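Local coordinates for protein (sliding clamp) (Enterobacteria phage RB69, PDB 1B77) that forms a trimeric ring, the sliding clamp gp45, which probably encircles DNA and tethers the replicative DNA polymerase to it for processive synthesis, at residues N18-M30 with E41-Y55. Residues are numbered along the deposited sequence; the frame is centred on the assembly and turned at random.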
loop_
_atom_site.group_PDB
_atom_site.type_symbol
_atom_site.label_atom_id
_atom_site.label_comp_id
_atom_site.label_asym_id
_atom_site.label_seq_id
_atom_site.Cartn_x
_atom_site.Cartn_y
_atom_site.Cartn_z
ATOM N N ASN A 18 15.830 3.260 17.720
ATOM C CA ASN A 18 15.707 2.310 18.832
ATOM C C ASN A 18 14.195 2.227 19.073
ATOM O O ASN A 18 13.547 3.244 19.322
ATOM C CB ASN A 18 16.410 2.859 20.092
ATOM C CG ASN A 18 16.487 1.833 21.234
ATOM O OD1 ASN A 18 15.595 1.005 21.412
ATOM N ND2 ASN A 18 17.556 1.908 22.023
ATOM N N SER A 19 13.631 1.027 18.986
ATOM C CA SER A 19 12.193 0.853 19.174
ATOM C C SER A 19 11.706 1.254 20.566
ATOM O O SER A 19 10.502 1.442 20.782
ATOM C CB SER A 19 11.803 -0.602 18.885
ATOM O OG SER A 19 12.566 -1.496 19.682
ATOM N N GLY A 20 12.631 1.380 21.511
ATOM C CA GLY A 20 12.245 1.763 22.856
ATOM C C GLY A 20 12.933 3.045 23.266
ATOM O O GLY A 20 13.819 3.524 22.562
ATOM N N ILE A 21 12.532 3.620 24.391
ATOM C CA ILE A 21 13.169 4.849 24.838
ATOM C C ILE A 21 12.932 5.156 26.313
ATOM O O ILE A 21 11.996 4.645 26.934
ATOM C CB ILE A 21 12.674 6.054 24.001
ATOM C CG1 ILE A 21 13.557 7.274 24.255
ATOM C CG2 ILE A 21 11.239 6.369 24.345
ATOM C CD1 ILE A 21 13.283 8.405 23.295
ATOM N N LEU A 22 13.809 5.968 26.882
ATOM C CA LEU A 22 13.630 6.384 28.262
ATOM C C LEU A 22 13.381 7.886 28.204
ATOM O O LEU A 22 14.226 8.638 27.721
ATOM C CB LEU A 22 14.881 6.093 29.105
ATOM C CG LEU A 22 14.831 6.656 30.538
ATOM C CD1 LEU A 22 13.691 5.999 31.328
ATOM C CD2 LEU A 22 16.170 6.421 31.236
ATOM N N LEU A 23 12.211 8.319 28.660
ATOM C CA LEU A 23 11.899 9.743 28.676
ATOM C C LEU A 23 12.225 10.250 30.075
ATOM O O LEU A 23 11.874 9.604 31.064
ATOM C CB LEU A 23 10.421 9.985 28.371
ATOM C CG LEU A 23 9.911 9.568 26.994
ATOM C CD1 LEU A 23 8.398 9.741 26.950
ATOM C CD2 LEU A 23 10.588 10.395 25.914
ATOM N N SER A 24 12.905 11.392 30.145
ATOM C CA SER A 24 13.295 12.002 31.417
ATOM C C SER A 24 12.702 13.399 31.527
ATOM O O SER A 24 12.568 14.113 30.529
ATOM C CB SER A 24 14.823 12.101 31.529
ATOM O OG SER A 24 15.433 10.819 31.480
ATOM N N GLN A 25 12.352 13.789 32.745
ATOM C CA GLN A 25 11.770 15.105 32.972
ATOM C C GLN A 25 12.644 16.209 32.368
ATOM O O GLN A 25 13.869 16.167 32.466
ATOM C CB GLN A 25 11.570 15.318 34.473
ATOM C CG GLN A 25 10.699 14.238 35.102
ATOM C CD GLN A 25 10.394 14.497 36.561
ATOM O OE1 GLN A 25 10.017 15.610 36.932
ATOM N NE2 GLN A 25 10.535 13.468 37.396
ATOM N N GLY A 26 11.996 17.182 31.731
ATOM C CA GLY A 26 12.702 18.279 31.098
ATOM C C GLY A 26 12.164 18.488 29.701
ATOM O O GLY A 26 11.172 17.870 29.329
ATOM N N LYS A 27 12.800 19.361 28.924
ATOM C CA LYS A 27 12.361 19.595 27.552
ATOM C C LYS A 27 13.395 19.024 26.621
ATOM O O LYS A 27 13.670 19.594 25.571
ATOM C CB LYS A 27 12.188 21.090 27.264
ATOM C CG LYS A 27 10.891 21.645 27.830
ATOM C CD LYS A 27 10.711 23.150 27.603
ATOM C CE LYS A 27 9.505 23.639 28.390
ATOM N NZ LYS A 27 8.935 24.945 27.961
ATOM N N PHE A 28 13.942 17.874 27.005
ATOM C CA PHE A 28 14.988 17.233 26.230
ATOM C C PHE A 28 14.778 15.717 26.049
ATOM O O PHE A 28 14.378 15.003 26.974
ATOM C CB PHE A 28 16.321 17.508 26.926
ATOM C CG PHE A 28 17.505 16.869 26.269
ATOM C CD1 PHE A 28 18.022 17.383 25.087
ATOM C CD2 PHE A 28 18.126 15.768 26.854
ATOM C CE1 PHE A 28 19.142 16.811 24.496
ATOM C CE2 PHE A 28 19.246 15.185 26.272
ATOM C CZ PHE A 28 19.757 15.711 25.088
ATOM N N ILE A 29 15.048 15.239 24.839
ATOM C CA ILE A 29 14.919 13.825 24.534
ATOM C C ILE A 29 16.158 13.322 23.798
ATOM O O ILE A 29 16.819 14.070 23.064
ATOM C CB ILE A 29 13.677 13.540 23.665
ATOM C CG1 ILE A 29 13.730 14.377 22.391
ATOM C CG2 ILE A 29 12.410 13.840 24.455
ATOM C CD1 ILE A 29 12.648 14.051 21.397
ATOM N N MET A 30 16.481 12.056 24.016
ATOM C CA MET A 30 17.617 11.441 23.358
ATOM C C MET A 30 17.437 9.929 23.306
ATOM O O MET A 30 16.662 9.348 24.068
ATOM C CB MET A 30 18.921 11.781 24.084
ATOM C CG MET A 30 19.010 11.280 25.520
ATOM S SD MET A 30 20.645 11.604 26.246
ATOM C CE MET A 30 20.340 11.222 27.976
ATOM N N GLU A 41 19.378 13.339 19.581
ATOM C CA GLU A 41 18.931 14.183 20.675
ATOM C C GLU A 41 18.248 15.422 20.128
ATOM O O GLU A 41 18.512 15.853 19.002
ATOM C CB GLU A 41 20.110 14.604 21.557
ATOM C CG GLU A 41 21.165 15.438 20.837
ATOM C CD GLU A 41 22.134 16.111 21.804
ATOM O OE1 GLU A 41 22.648 15.440 22.720
ATOM O OE2 GLU A 41 22.383 17.320 21.637
ATOM N N ALA A 42 17.378 16.004 20.941
ATOM C CA ALA A 42 16.661 17.191 20.520
ATOM C C ALA A 42 15.984 17.909 21.667
ATOM O O ALA A 42 15.555 17.283 22.639
ATOM C CB ALA A 42 15.618 16.811 19.472
ATOM N N ASN A 43 15.896 19.230 21.539
ATOM C CA ASN A 43 15.217 20.070 22.517
ATOM C C ASN A 43 13.789 20.150 22.004
ATOM O O ASN A 43 13.574 20.349 20.813
ATOM C CB ASN A 43 15.829 21.470 22.542
ATOM C CG ASN A 43 17.238 21.476 23.059
ATOM O OD1 ASN A 43 18.059 22.291 22.632
ATOM N ND2 ASN A 43 17.533 20.583 23.993
ATOM N N ILE A 44 12.820 19.983 22.895
ATOM C CA ILE A 44 11.416 20.025 22.504
ATOM C C ILE A 44 10.668 21.140 23.225
ATOM O O ILE A 44 11.163 21.693 24.209
ATOM C CB ILE A 44 10.720 18.666 22.791
ATOM C CG1 ILE A 44 10.946 18.254 24.246
ATOM C CG2 ILE A 44 11.257 17.603 21.847
ATOM C CD1 ILE A 44 10.283 16.936 24.641
ATOM N N SER A 45 9.475 21.468 22.740
ATOM C CA SER A 45 8.685 22.536 23.343
ATOM C C SER A 45 7.762 22.036 24.450
ATOM O O SER A 45 7.135 22.835 25.151
ATOM C CB SER A 45 7.863 23.256 22.270
ATOM O OG SER A 45 7.016 22.344 21.590
ATOM N N ASP A 46 7.678 20.717 24.601
ATOM C CA ASP A 46 6.838 20.115 25.629
ATOM C C ASP A 46 7.674 19.780 26.853
ATOM O O ASP A 46 8.868 19.486 26.743
ATOM C CB ASP A 46 6.178 18.841 25.097
ATOM C CG ASP A 46 5.250 19.112 23.933
ATOM O OD1 ASP A 46 4.328 19.932 24.105
ATOM O OD2 ASP A 46 5.438 18.511 22.854
ATOM N N GLU A 47 7.048 19.813 28.023
ATOM C CA GLU A 47 7.761 19.508 29.250
ATOM C C GLU A 47 7.424 18.110 29.747
ATOM O O GLU A 47 6.269 17.826 30.048
ATOM C CB GLU A 47 7.407 20.521 30.338
ATOM C CG GLU A 47 8.146 20.262 31.642
ATOM C CD GLU A 47 9.618 20.591 31.552
ATOM O OE1 GLU A 47 10.166 20.591 30.423
ATOM O OE2 GLU A 47 10.260 20.835 32.606
ATOM N N ILE A 48 8.421 17.234 29.820
ATOM C CA ILE A 48 8.192 15.882 30.318
ATOM C C ILE A 48 8.164 15.991 31.844
ATOM O O ILE A 48 9.143 16.433 32.452
ATOM C CB ILE A 48 9.322 14.940 29.890
ATOM C CG1 ILE A 48 9.357 14.849 28.363
ATOM C CG2 ILE A 48 9.135 13.582 30.532
ATOM C CD1 ILE A 48 10.494 14.012 27.815
ATOM N N ASP A 49 7.050 15.590 32.460
ATOM C CA ASP A 49 6.906 15.709 33.910
ATOM C C ASP A 49 6.972 14.441 34.748
ATOM O O ASP A 49 6.580 14.439 35.911
ATOM C CB ASP A 49 5.634 16.493 34.249
ATOM C CG ASP A 49 4.377 15.860 33.676
ATOM O OD1 ASP A 49 4.421 14.673 33.283
ATOM O OD2 ASP A 49 3.337 16.559 33.635
ATOM N N PHE A 50 7.449 13.354 34.162
ATOM C CA PHE A 50 7.635 12.117 34.907
ATOM C C PHE A 50 8.563 11.228 34.101
ATOM O O PHE A 50 8.603 11.317 32.874
ATOM C CB PHE A 50 6.301 11.412 35.225
ATOM C CG PHE A 50 5.577 10.865 34.029
ATOM C CD1 PHE A 50 4.873 11.706 33.175
ATOM C CD2 PHE A 50 5.560 9.493 33.784
ATOM C CE1 PHE A 50 4.164 11.193 32.096
ATOM C CE2 PHE A 50 4.851 8.969 32.706
ATOM C CZ PHE A 50 4.149 9.823 31.860
ATOM N N ASP A 51 9.347 10.409 34.788
ATOM C CA ASP A 51 10.274 9.525 34.103
ATOM C C ASP A 51 9.612 8.179 33.840
ATOM O O ASP A 51 8.948 7.611 34.713
ATOM C CB ASP A 51 11.541 9.344 34.936
ATOM C CG ASP A 51 12.115 10.669 35.392
ATOM O OD1 ASP A 51 12.915 11.260 34.632
ATOM O OD2 ASP A 51 11.743 11.132 36.499
ATOM N N VAL A 52 9.778 7.677 32.622
ATOM C CA VAL A 52 9.171 6.406 32.266
ATOM C C VAL A 52 9.824 5.824 31.022
ATOM O O VAL A 52 10.168 6.545 30.086
ATOM C CB VAL A 52 7.643 6.574 32.026
ATOM C CG1 VAL A 52 7.404 7.447 30.801
ATOM C CG2 VAL A 52 6.965 5.198 31.888
ATOM N N ALA A 53 10.003 4.511 31.034
ATOM C CA ALA A 53 10.606 3.820 29.919
ATOM C C ALA A 53 9.517 3.208 29.050
ATOM O O ALA A 53 8.552 2.636 29.555
ATOM C CB ALA A 53 11.546 2.730 30.426
ATOM N N LEU A 54 9.678 3.333 27.742
ATOM C CA LEU A 54 8.728 2.777 26.788
ATOM C C LEU A 54 9.427 1.692 25.965
ATOM O O LEU A 54 10.472 1.940 25.363
ATOM C CB LEU A 54 8.204 3.882 25.876
ATOM C CG LEU A 54 7.245 4.863 26.550
ATOM C CD1 LEU A 54 7.100 6.120 25.692
ATOM C CD2 LEU A 54 5.904 4.188 26.768
ATOM N N TYR A 55 8.850 0.495 25.961
ATOM C CA TYR A 55 9.398 -0.648 25.228
ATOM C C TYR A 55 9.109 -0.534 23.730
ATOM O O TYR A 55 9.959 -0.861 22.904
ATOM C CB TYR A 55 8.773 -1.943 25.751
ATOM C CG TYR A 55 9.396 -3.211 25.206
ATOM C CD1 TYR A 55 10.671 -3.609 25.598
ATOM C CD2 TYR A 55 8.711 -4.008 24.287
ATOM C CE1 TYR A 55 11.254 -4.776 25.093
ATOM C CE2 TYR A 55 9.282 -5.178 23.771
ATOM C CZ TYR A 55 10.552 -5.555 24.180
ATOM O OH TYR A 55 11.106 -6.719 23.701
#
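The ring of Phe28 meets Glu41 and Asn43 at its rim: Glu41 OE1 lies in the ring plane, 3.7 Å from Phe28 CZ, with the carboxylate turned perpendicular to the ring, and Asn43 ND2 sits near that plane, 3.4 Å from Phe28 CD1. CG of Phe28 stands anti to the backbone N (chi1 178°), which swings the ring across the neighbouring strand; Glu41 OE1 also hydrogen-bonds the hydroxyl of Tyr39. The flat groups of Gln25 and Asp51 are inclined by 48°. Gln25 NE2 donates to Asp51 OD2 (2.8 Å), nearly in its own amide plane but from above the carboxylate, while Gln25 N donates to Asp51 OD1 (3.2 Å), likewise from above. Two antiparallel ladders lie on either side of the corners that the chain turns at Lys27 and at Ser45-Asp46: Ile29 pairs with Ala42 in the hairpin 28-32/38-44, and Ile21 and Leu23 pair with Leu54 and Val52. Just before the Lys27 corner Gly26 and Ile48 exchange two backbone bonds. On the inner face Ile48 CD1 bridges the ladders, 3.9 Å from Ile29 CG2 and 4.1 Å from Leu23 CB, and the Ile48 side chain crosses both at about a right angle. Leu23 CD1 meets Leu54 CD1 at 4.0 Å, and helix 5-15 covers Ile21 and Ile29. The contact thus couples an apolar interior to a polar outer margin, where paired bonds to both carboxylate oxygens probably steady the negative charge of Asp51.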